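Local coordinates for contact-dependent inhibitor A (Escherichia coli NC101, PDB 5I4Q), which is the toxin domain of a contact-dependent inhibitor, probably delivered into neighbouring bacteria on cell contact to halt their growth, at residues Y17-Y29 with P38-S50. Residues are numbered along the deposited sequence; the frame is centred on the assembly and turned at random.
Sequences YTVDGMKFSKSYY and PAPFVQAREVLNS
Tyr17 O accepts the hairpin bond from Phe24 N (3.0 Å) and also meets the rim of the Phe41 ring, whose CZ lies 3.5 Å from Tyr17 O near the plane of the ring. Met22 O, bonded to Val19 N in the same hairpin, faces the rim at CE1, so two engaged carbonyls border the aromatic edge. The ring of Phe41, from helix 40-48, thus lies against one face of the β-hairpin 17-25, in a slot between Val19 and Phe24: one aromatic side chain anchors a helix on two strands linked by the type I' turn Val19-Met22. Val19 CG1 stands almost on the ring normal, 3.5 Å from the centroid, in a CH-pi contact. On the opposite face Phe24 turns its edge to Phe41, a T-shaped pair with planes at 82°. The Phe24 ring in turn takes Pro40 CB over one face, 3.4 Å from CZ. Tyr29 completes the aromatic cluster rim to rim, its CE1 being 3.6 Å from Phe41 CE2, while its hydroxyl bonds to an acidic side chain of another protein. Toward the next turn of the helix, Met22 of strand 22-25, present as selenomethionine, has an extended chi2 (171°) that carries SE to the edge of Phe41 and to 3.9 Å from Ala44 CB; the bend at chi3 turns CE back toward Phe41 O and CD1. Val83 of strand 82-88 touches both Phe24 and Ala44, tying this core to the second sheet. Cohesion between hairpin and helix therefore rests on dispersion and weakly polar ring-edge contacts, with the polar ends of Tyr29 and Arg45 committed to acidic side chains of the bound protein.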
loop_
_atom_site.group_PDB
_atom_site.type_symbol
_atom_site.label_atom_id
_atom_site.label_comp_id
_atom_site.label_asym_id
_atom_site.label_seq_id
_atom_site.Cartn_x
_atom_site.Cartn_y
_atom_site.Cartn_z
ATOM N N TYR A 17 30.322 -6.553 -19.218
ATOM C CA TYR A 17 29.432 -7.253 -20.093
ATOM C C TYR A 17 29.306 -6.393 -21.354
ATOM O O TYR A 17 29.092 -5.170 -21.264
ATOM C CB TYR A 17 28.034 -7.455 -19.428
ATOM C CG TYR A 17 27.972 -8.432 -18.263
ATOM C CD1 TYR A 17 27.947 -9.808 -18.477
ATOM C CD2 TYR A 17 27.943 -7.972 -16.937
ATOM C CE1 TYR A 17 27.874 -10.702 -17.405
ATOM C CE2 TYR A 17 27.906 -8.842 -15.873
ATOM C CZ TYR A 17 27.854 -10.207 -16.102
ATOM O OH TYR A 17 27.789 -11.049 -15.020
ATOM N N THR A 18 29.375 -7.031 -22.521
ATOM C CA THR A 18 29.475 -6.298 -23.760
ATOM C C THR A 18 28.587 -6.928 -24.789
ATOM O O THR A 18 28.469 -8.149 -24.823
ATOM C CB THR A 18 30.952 -6.291 -24.293
ATOM O OG1 THR A 18 31.363 -7.632 -24.528
ATOM C CG2 THR A 18 31.960 -5.723 -23.292
ATOM N N VAL A 19 27.977 -6.096 -25.630
ATOM C CA VAL A 19 27.173 -6.556 -26.771
ATOM C C VAL A 19 26.749 -5.347 -27.617
ATOM O O VAL A 19 26.443 -4.283 -27.041
ATOM C CB VAL A 19 25.931 -7.342 -26.310
ATOM C CG1 VAL A 19 25.010 -6.447 -25.530
ATOM C CG2 VAL A 19 25.155 -7.949 -27.484
ATOM N N ASP A 20 26.751 -5.511 -28.960
ATOM C CA ASP A 20 26.282 -4.477 -29.922
ATOM C C ASP A 20 27.043 -3.152 -29.766
ATOM O O ASP A 20 26.491 -2.051 -29.935
ATOM C CB ASP A 20 24.782 -4.232 -29.709
ATOM C CG ASP A 20 24.027 -3.793 -30.976
ATOM O OD1 ASP A 20 24.514 -3.999 -32.113
ATOM O OD2 ASP A 20 22.900 -3.255 -30.816
ATOM N N GLY A 21 28.309 -3.253 -29.407
ATOM C CA GLY A 21 29.094 -2.055 -29.170
ATOM C C GLY A 21 28.781 -1.292 -27.882
ATOM O O GLY A 21 29.277 -0.184 -27.697
HETATM N N MSE A 22 27.963 -1.864 -26.991
HETATM C CA MSE A 22 27.725 -1.273 -25.678
HETATM C C MSE A 22 28.405 -2.087 -24.607
HETATM O O MSE A 22 28.604 -3.304 -24.746
HETATM C CB MSE A 22 26.248 -1.256 -25.372
HETATM C CG MSE A 22 25.447 -0.304 -26.257
HETATM SE SE MSE A 22 23.495 -0.568 -25.963
HETATM C CE MSE A 22 23.163 -2.238 -26.973
ATOM N N LYS A 23 28.735 -1.446 -23.485
ATOM C CA LYS A 23 29.226 -2.209 -22.368
ATOM C C LYS A 23 28.872 -1.595 -21.040
ATOM O O LYS A 23 28.702 -0.388 -20.922
ATOM C CB LYS A 23 30.734 -2.484 -22.506
ATOM C CG LYS A 23 31.661 -1.426 -21.963
ATOM C CD LYS A 23 33.120 -1.824 -22.237
ATOM C CE LYS A 23 34.094 -0.684 -21.914
ATOM N NZ LYS A 23 35.501 -0.972 -22.333
ATOM N N PHE A 24 28.735 -2.487 -20.056
ATOM C CA PHE A 24 28.465 -2.180 -18.654
ATOM C C PHE A 24 29.489 -2.867 -17.758
ATOM O O PHE A 24 29.777 -4.036 -17.972
ATOM C CB PHE A 24 27.106 -2.753 -18.226
ATOM C CG PHE A 24 25.926 -1.946 -18.681
ATOM C CD1 PHE A 24 25.395 -2.111 -19.960
ATOM C CD2 PHE A 24 25.308 -1.054 -17.825
ATOM C CE1 PHE A 24 24.296 -1.373 -20.376
ATOM C CE2 PHE A 24 24.226 -0.329 -18.226
ATOM C CZ PHE A 24 23.710 -0.477 -19.507
ATOM N N SER A 25 29.978 -2.200 -16.722
ATOM C CA SER A 25 30.775 -2.944 -15.701
ATOM C C SER A 25 29.948 -4.088 -15.079
ATOM O O SER A 25 28.708 -4.043 -15.026
ATOM C CB SER A 25 31.320 -2.039 -14.605
ATOM O OG SER A 25 30.344 -1.754 -13.644
ATOM N N LYS A 26 30.655 -5.106 -14.632
ATOM C CA LYS A 26 30.056 -6.250 -14.000
ATOM C C LYS A 26 29.093 -5.831 -12.910
ATOM O O LYS A 26 27.970 -6.303 -12.857
ATOM C CB LYS A 26 31.144 -7.162 -13.388
ATOM C CG LYS A 26 30.644 -8.516 -12.871
ATOM C CD LYS A 26 31.637 -9.191 -11.916
ATOM C CE LYS A 26 31.073 -10.473 -11.302
ATOM N NZ LYS A 26 30.157 -10.207 -10.156
ATOM N N SER A 27 29.541 -4.996 -11.996
ATOM C CA SER A 27 28.724 -4.767 -10.816
ATOM C C SER A 27 27.567 -3.854 -11.190
ATOM O O SER A 27 26.465 -4.067 -10.715
ATOM C CB SER A 27 29.541 -4.191 -9.651
ATOM O OG SER A 27 30.064 -2.934 -10.037
ATOM N N TYR A 28 27.791 -2.872 -12.065
ATOM C CA TYR A 28 26.695 -1.961 -12.378
ATOM C C TYR A 28 25.585 -2.734 -13.103
ATOM O O TYR A 28 24.409 -2.632 -12.746
ATOM C CB TYR A 28 27.155 -0.729 -13.156
ATOM C CG TYR A 28 26.101 0.327 -13.274
ATOM C CD1 TYR A 28 25.417 0.790 -12.141
ATOM C CD2 TYR A 28 25.810 0.896 -14.483
ATOM C CE1 TYR A 28 24.424 1.764 -12.232
ATOM C CE2 TYR A 28 24.811 1.858 -14.606
ATOM C CZ TYR A 28 24.124 2.303 -13.490
ATOM O OH TYR A 28 23.142 3.260 -13.642
ATOM N N TYR A 29 25.989 -3.602 -14.027
ATOM C CA TYR A 29 25.046 -4.437 -14.744
ATOM C C TYR A 29 24.172 -5.246 -13.788
ATOM O O TYR A 29 22.945 -5.260 -13.907
ATOM C CB TYR A 29 25.783 -5.371 -15.702
ATOM C CG TYR A 29 24.864 -6.228 -16.543
ATOM C CD1 TYR A 29 24.230 -5.717 -17.643
ATOM C CD2 TYR A 29 24.652 -7.559 -16.233
ATOM C CE1 TYR A 29 23.396 -6.500 -18.429
ATOM C CE2 TYR A 29 23.821 -8.368 -17.032
ATOM C CZ TYR A 29 23.211 -7.845 -18.137
ATOM O OH TYR A 29 22.370 -8.649 -18.929
ATOM N N PRO A 38 15.516 -3.784 -15.029
ATOM C CA PRO A 38 16.059 -4.811 -15.885
ATOM C C PRO A 38 16.302 -4.333 -17.310
ATOM O O PRO A 38 15.884 -3.234 -17.714
ATOM C CB PRO A 38 14.977 -5.890 -15.868
ATOM C CG PRO A 38 13.708 -5.104 -15.626
ATOM C CD PRO A 38 14.116 -4.081 -14.633
ATOM N N ALA A 39 17.034 -5.181 -18.018
ATOM C CA ALA A 39 17.352 -5.042 -19.426
ATOM C C ALA A 39 18.055 -3.721 -19.706
ATOM O O ALA A 39 17.561 -2.926 -20.479
ATOM C CB ALA A 39 16.090 -5.157 -20.242
ATOM N N PRO A 40 19.227 -3.507 -19.081
ATOM C CA PRO A 40 20.001 -2.299 -19.277
ATOM C C PRO A 40 20.505 -2.050 -20.689
ATOM O O PRO A 40 20.676 -0.928 -21.050
ATOM C CB PRO A 40 21.216 -2.500 -18.385
ATOM C CG PRO A 40 20.889 -3.584 -17.478
ATOM C CD PRO A 40 19.899 -4.438 -18.152
ATOM N N PHE A 41 20.779 -3.088 -21.466
ATOM C CA PHE A 41 21.168 -2.895 -22.861
ATOM C C PHE A 41 20.006 -2.424 -23.674
ATOM O O PHE A 41 20.164 -1.548 -24.553
ATOM C CB PHE A 41 21.756 -4.165 -23.470
ATOM C CG PHE A 41 23.147 -4.470 -22.978
ATOM C CD1 PHE A 41 24.233 -3.735 -23.432
ATOM C CD2 PHE A 41 23.373 -5.486 -22.109
ATOM C CE1 PHE A 41 25.511 -4.015 -23.005
ATOM C CE2 PHE A 41 24.650 -5.792 -21.700
ATOM C CZ PHE A 41 25.717 -5.050 -22.137
ATOM N N VAL A 42 18.844 -3.003 -23.416
ATOM C CA VAL A 42 17.627 -2.514 -24.068
ATOM C C VAL A 42 17.354 -1.040 -23.701
ATOM O O VAL A 42 17.118 -0.223 -24.576
ATOM C CB VAL A 42 16.438 -3.384 -23.706
ATOM C CG1 VAL A 42 15.161 -2.726 -24.203
ATOM C CG2 VAL A 42 16.610 -4.766 -24.291
ATOM N N GLN A 43 17.444 -0.687 -22.417
ATOM C CA GLN A 43 17.283 0.731 -22.006
ATOM C C GLN A 43 18.267 1.649 -22.755
ATOM O O GLN A 43 17.895 2.720 -23.270
ATOM C CB GLN A 43 17.501 0.917 -20.507
ATOM C CG GLN A 43 16.540 0.173 -19.569
ATOM C CD GLN A 43 16.940 0.372 -18.098
ATOM O OE1 GLN A 43 17.187 1.510 -17.656
ATOM N NE2 GLN A 43 17.018 -0.724 -17.334
ATOM N N ALA A 44 19.539 1.267 -22.791
ATOM C CA ALA A 44 20.585 2.155 -23.363
ATOM C C ALA A 44 20.384 2.311 -24.873
ATOM O O ALA A 44 20.566 3.384 -25.444
ATOM C CB ALA A 44 21.972 1.586 -23.079
ATOM N N ARG A 45 20.019 1.229 -25.521
ATOM C CA ARG A 45 19.693 1.299 -26.931
ATOM C C ARG A 45 18.516 2.223 -27.199
ATOM O O ARG A 45 18.542 3.031 -28.147
ATOM C CB ARG A 45 19.409 -0.090 -27.488
ATOM C CG ARG A 45 19.075 -0.115 -28.985
ATOM C CD ARG A 45 19.091 -1.546 -29.520
ATOM N NE ARG A 45 17.989 -2.302 -28.970
ATOM C CZ ARG A 45 17.810 -3.610 -29.120
ATOM N NH1 ARG A 45 18.672 -4.333 -29.841
ATOM N NH2 ARG A 45 16.754 -4.200 -28.543
ATOM N N GLU A 46 17.495 2.144 -26.366
ATOM C CA GLU A 46 16.383 3.089 -26.510
ATOM C C GLU A 46 16.902 4.512 -26.458
ATOM O O GLU A 46 16.497 5.362 -27.248
ATOM C CB GLU A 46 15.290 2.899 -25.441
ATOM C CG GLU A 46 14.443 1.639 -25.629
ATOM C CD GLU A 46 13.831 1.532 -27.034
ATOM O OE1 GLU A 46 12.975 2.344 -27.366
ATOM O OE2 GLU A 46 14.217 0.667 -27.824
ATOM N N VAL A 47 17.817 4.784 -25.537
ATOM C CA VAL A 47 18.303 6.166 -25.450
ATOM C C VAL A 47 19.025 6.549 -26.752
ATOM O O VAL A 47 18.818 7.620 -27.282
ATOM C CB VAL A 47 19.220 6.381 -24.233
ATOM C CG1 VAL A 47 19.741 7.803 -24.218
ATOM C CG2 VAL A 47 18.450 6.109 -22.940
ATOM N N LEU A 48 19.903 5.664 -27.218
ATOM C CA LEU A 48 20.752 5.950 -28.344
ATOM C C LEU A 48 19.890 6.165 -29.602
ATOM O O LEU A 48 20.257 6.948 -30.432
ATOM C CB LEU A 48 21.773 4.821 -28.567
ATOM C CG LEU A 48 22.917 4.767 -27.560
ATOM C CD1 LEU A 48 23.788 3.545 -27.811
ATOM C CD2 LEU A 48 23.803 6.014 -27.626
ATOM N N ASN A 49 18.736 5.497 -29.679
ATOM C CA ASN A 49 17.794 5.546 -30.806
ATOM C C ASN A 49 16.650 6.541 -30.658
ATOM O O ASN A 49 15.669 6.506 -31.416
ATOM C CB ASN A 49 17.207 4.136 -31.030
ATOM C CG ASN A 49 18.205 3.198 -31.684
ATOM O OD1 ASN A 49 19.146 3.640 -32.295
ATOM N ND2 ASN A 49 17.995 1.929 -31.565
ATOM N N SER A 50 16.756 7.428 -29.685
ATOM C CA SER A 50 15.650 8.371 -29.370
ATOM C C SER A 50 15.944 9.781 -29.818
ATOM O O SER A 50 15.340 10.699 -29.303
ATOM C CB SER A 50 15.424 8.453 -27.850
ATOM O OG SER A 50 16.524 9.107 -27.241
#